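Local coordinates for protein galactokinase (Bifidobacterium longum subsp. infantis ATCC 15697 = JCM 1222 = DSM 20088, PDB 6TEQ) that probably phosphorylates galactose at the expense of ATP, as a galactokinase of the GHMP kinase family, and binds 2-deoxy-2-fluoro-galactose in its sugar pocket, at residues Gly184-Gly189 and Gln250-Cys255. Numbering follows the deposited sequence. Where two conformers were deposited one is given.
Sequences GASTGG and QRRATC. With GAF (2-deoxy-2-fluoro-alpha-D-galactopyranose), chain M.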
ATOM      1  N   GLY A 184      -0.077 -12.875  10.091  1.00 18.22           N
ATOM      2  CA  GLY A 184      -1.317 -12.659  10.853  1.00 18.20           C
ATOM      3  C   GLY A 184      -1.793 -11.229  10.751  1.00 20.16           C
ATOM      4  O   GLY A 184      -2.511 -10.779  11.656  1.00 26.57           O
ATOM      5  N   ALA A 185      -1.376 -10.535   9.695  1.00 22.16           N
ATOM      6  CA  ALA A 185      -1.678  -9.111   9.467  1.00 19.96           C
ATOM      7  C   ALA A 185      -2.709  -9.052   8.352  1.00 21.15           C
ATOM      8  O   ALA A 185      -2.384  -9.336   7.210  1.00 23.89           O
ATOM      9  CB  ALA A 185      -0.461  -8.352   9.097  1.00 24.83           C
ATOM     10  N   SER A 186      -3.906  -8.649   8.683  1.00 19.93           N
ATOM     11  CA  SER A 186      -5.036  -8.574   7.736  1.00 19.66           C
ATOM     12  C   SER A 186      -4.719  -7.542   6.655  1.00 18.67           C
ATOM     13  O   SER A 186      -4.350  -6.380   7.003  1.00 20.48           O
ATOM     14  CB  SER A 186      -6.265  -8.201   8.465  1.00 22.31           C
ATOM     15  OG  SER A 186      -7.350  -8.238   7.593  1.00 23.85           O
ATOM     16  N   THR A 187      -4.829  -7.925   5.398  1.00 17.80           N
ATOM     17  CA  THR A 187      -4.488  -7.063   4.240  1.00 20.40           C
ATOM     18  C   THR A 187      -5.334  -7.454   3.015  1.00 16.83           C
ATOM     19  O   THR A 187      -5.648  -8.668   2.775  1.00 18.58           O
ATOM     20  CB  THR A 187      -2.999  -7.107   3.896  1.00 20.07           C
ATOM     21  OG1 THR A 187      -2.730  -6.192   2.832  1.00 22.48           O
ATOM     22  CG2 THR A 187      -2.588  -8.500   3.497  1.00 20.85           C
ATOM     23  N   GLY A 188      -5.807  -6.424   2.321  1.00 16.33           N
ATOM     24  CA  GLY A 188      -6.392  -6.617   1.006  1.00 14.82           C
ATOM     25  C   GLY A 188      -5.198  -6.659   0.071  1.00 15.60           C
ATOM     26  O   GLY A 188      -4.098  -6.944   0.510  1.00 19.33           O
ATOM     27  N   GLY A 189      -5.447  -6.511  -1.187  1.00 16.74           N
ATOM     28  CA  GLY A 189      -4.376  -6.626  -2.160  1.00 15.44           C
ATOM     29  C   GLY A 189      -3.930  -5.365  -2.775  1.00 12.46           C
ATOM     30  O   GLY A 189      -3.137  -5.447  -3.730  1.00 13.89           O
ATOM     31  N   GLN A 250     -11.767  -5.225  12.086  0.50 17.64           N
ATOM     32  CA  GLN A 250     -13.200  -4.970  12.403  0.50 17.47           C
ATOM     33  C   GLN A 250     -13.850  -4.353  11.150  0.50 14.09           C
ATOM     34  O   GLN A 250     -14.928  -4.855  10.733  0.50 14.48           O
ATOM     35  CB  GLN A 250     -13.402  -4.090  13.639  0.50 19.88           C
ATOM     36  CG  GLN A 250     -14.876  -3.896  14.001  0.50 22.51           C
ATOM     37  CD  GLN A 250     -15.676  -5.170  14.176  0.50 28.52           C
ATOM     38  OE1 GLN A 250     -15.476  -5.925  15.145  0.50 36.76           O
ATOM     39  NE2 GLN A 250     -16.558  -5.435  13.211  0.50 29.51           N
ATOM     40  N   ARG A 251     -13.233  -3.345  10.537  1.00 15.44           N
ATOM     41  CA  ARG A 251     -13.876  -2.693   9.359  1.00 15.70           C
ATOM     42  C   ARG A 251     -14.220  -3.769   8.313  1.00 15.24           C
ATOM     43  O   ARG A 251     -15.359  -3.763   7.755  1.00 16.08           O
ATOM     44  CB  ARG A 251     -12.996  -1.609   8.761  1.00 13.87           C
ATOM     45  CG  ARG A 251     -12.700  -0.454   9.702  1.00 16.11           C
ATOM     46  CD  ARG A 251     -13.965   0.337  10.019  1.00 15.66           C
ATOM     47  NE  ARG A 251     -13.642   1.436  10.932  1.00 15.89           N
ATOM     48  CZ  ARG A 251     -13.409   1.287  12.219  1.00 16.54           C
ATOM     49  NH1 ARG A 251     -13.447   0.096  12.794  1.00 19.34           N
ATOM     50  NH2 ARG A 251     -13.052   2.329  12.935  1.00 18.97           N
ATOM     51  N   ARG A 252     -13.259  -4.665   8.038  1.00 14.89           N
ATOM     52  CA  ARG A 252     -13.490  -5.771   7.103  1.00 16.72           C
ATOM     53  C   ARG A 252     -14.693  -6.619   7.558  1.00 15.74           C
ATOM     54  O   ARG A 252     -15.524  -6.931   6.701  1.00 15.89           O
ATOM     55  CB  ARG A 252     -12.228  -6.616   6.916  1.00 15.71           C
ATOM     56  CG  ARG A 252     -11.087  -5.874   6.248  1.00 17.75           C
ATOM     57  CD  ARG A 252      -9.962  -6.812   5.814  1.00 20.12           C
ATOM     58  NE  ARG A 252     -10.327  -7.775   4.804  1.00 18.56           N
ATOM     59  CZ  ARG A 252      -9.503  -8.663   4.273  1.00 21.84           C
ATOM     60  NH1 ARG A 252      -8.291  -8.827   4.759  1.00 26.80           N
ATOM     61  NH2 ARG A 252      -9.927  -9.456   3.314  1.00 24.54           N
ATOM     62  N   ALA A 253     -14.805  -6.975   8.855  1.00 17.21           N
ATOM     63  CA  ALA A 253     -15.891  -7.823   9.355  1.00 20.24           C
ATOM     64  C   ALA A 253     -17.234  -7.133   9.124  1.00 17.03           C
ATOM     65  O   ALA A 253     -18.177  -7.773   8.691  1.00 18.91           O
ATOM     66  CB  ALA A 253     -15.725  -8.119  10.811  1.00 15.47           C
ATOM     67  N   THR A 254     -17.247  -5.839   9.356  1.00 17.61           N
ATOM     68  CA  THR A 254     -18.453  -5.013   9.231  1.00 15.60           C
ATOM     69  C   THR A 254     -18.925  -5.004   7.789  1.00 14.71           C
ATOM     70  O   THR A 254     -20.118  -5.264   7.531  1.00 14.99           O
ATOM     71  CB  THR A 254     -18.268  -3.614   9.817  1.00 15.81           C
ATOM     72  OG1 THR A 254     -17.986  -3.723  11.217  1.00 17.39           O
ATOM     73  CG2 THR A 254     -19.563  -2.819   9.590  1.00 17.47           C
ATOM     74  N   CYS A 255     -17.987  -4.868   6.842  1.00 15.92           N
ATOM     75  CA  CYS A 255     -18.375  -4.882   5.422  1.00 14.60           C
ATOM     76  C   CYS A 255     -18.895  -6.273   5.040  1.00 15.34           C
ATOM     77  O   CYS A 255     -19.878  -6.332   4.267  1.00 15.39           O
ATOM     78  CB  CYS A 255     -17.223  -4.510   4.517  1.00 15.62           C
ATOM     79  SG  CYS A 255     -16.784  -2.767   4.727  1.00 15.53           S
TER
HETATM   80  C1  GAF M 609      -4.284  -1.142   4.209  0.60 14.86           C
HETATM   81  C2  GAF M 609      -4.364  -2.477   3.499  0.60 14.74           C
HETATM   82  F2  GAF M 609      -3.145  -3.066   3.538  0.60 15.54           F
HETATM   83  C3  GAF M 609      -4.817  -2.329   2.062  0.60 11.94           C
HETATM   84  O3  GAF M 609      -5.131  -3.583   1.544  0.60 14.69           O
HETATM   85  C4  GAF M 609      -6.104  -1.456   1.965  0.60 13.52           C
HETATM   86  O4  GAF M 609      -7.262  -2.100   2.482  0.60 14.07           O
HETATM   87  C5  GAF M 609      -5.865  -0.170   2.680  0.60 12.35           C
HETATM   88  O5  GAF M 609      -5.512  -0.423   4.018  0.60 15.58           O
HETATM   89  C6  GAF M 609      -7.063   0.758   2.672  0.60 11.16           C
HETATM   90  O6  GAF M 609      -7.405   1.154   1.344  0.60  9.59           O
HETATM   91  O1  GAF M 609      -3.172  -0.508   3.605  0.60 17.81           O
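Arg252 reaches from helix 247-262 to Ser186, in the loop between helices 165-183 and 190-197, and is the one residue of 250-255 that touches 184-189, mostly through NH1. Arg252 NH1 donates a hydrogen bond to Ser186 OG (3.0 Å) that is not straight, with an N-H...O angle of 147°. The hydroxyl sits at the edge of the guanidinium group but not quite coplanar with it, 23° out of its plane. Both side chains set out toward each other. Ser186 holds OG anti to its own amide nitrogen (chi1 -175°), which carries the hydroxyl out to the arginine, where it also lies 3.5 Å from Arg252 CD. A bend at chi3 turns the guanidinium aside from the line of the arginine chain, so that Arg252 NH1 also lies 3.3 Å from Thr187 O, an oblique approach to the guanidinium group.

One residue further on, the loop meets the sugar. Gly188 N gives a weak hydrogen bond to O3 of the fluorinated galactose (3.0 Å), and a side chain at Gly188 would be crowded by that same oxygen. Thr187 turns away from the helix: its OG1 donates to Gly188 O (2.8 Å) and lies 3.2 Å from F2 of the ligand. Asn180 accepts a hydrogen bond from Thr187 N, while Tyr248, on the same helix as Arg252, bonds to the sugar through its hydroxyl and weakly to Gly188 N.

Replacing Arg252 by alanine would probably leave Ser186 OG without this N-H donor, with no charged side chain spanning to the loop at Ser186 and Thr187. With only 113 Å² buried in all, the contact is a slender polar bridge beside the galactose pocket; its single positively charged donor group meets one hydroxyl and lies near one carbonyl, consistent with a second-shell role behind the sugar-binding backbone.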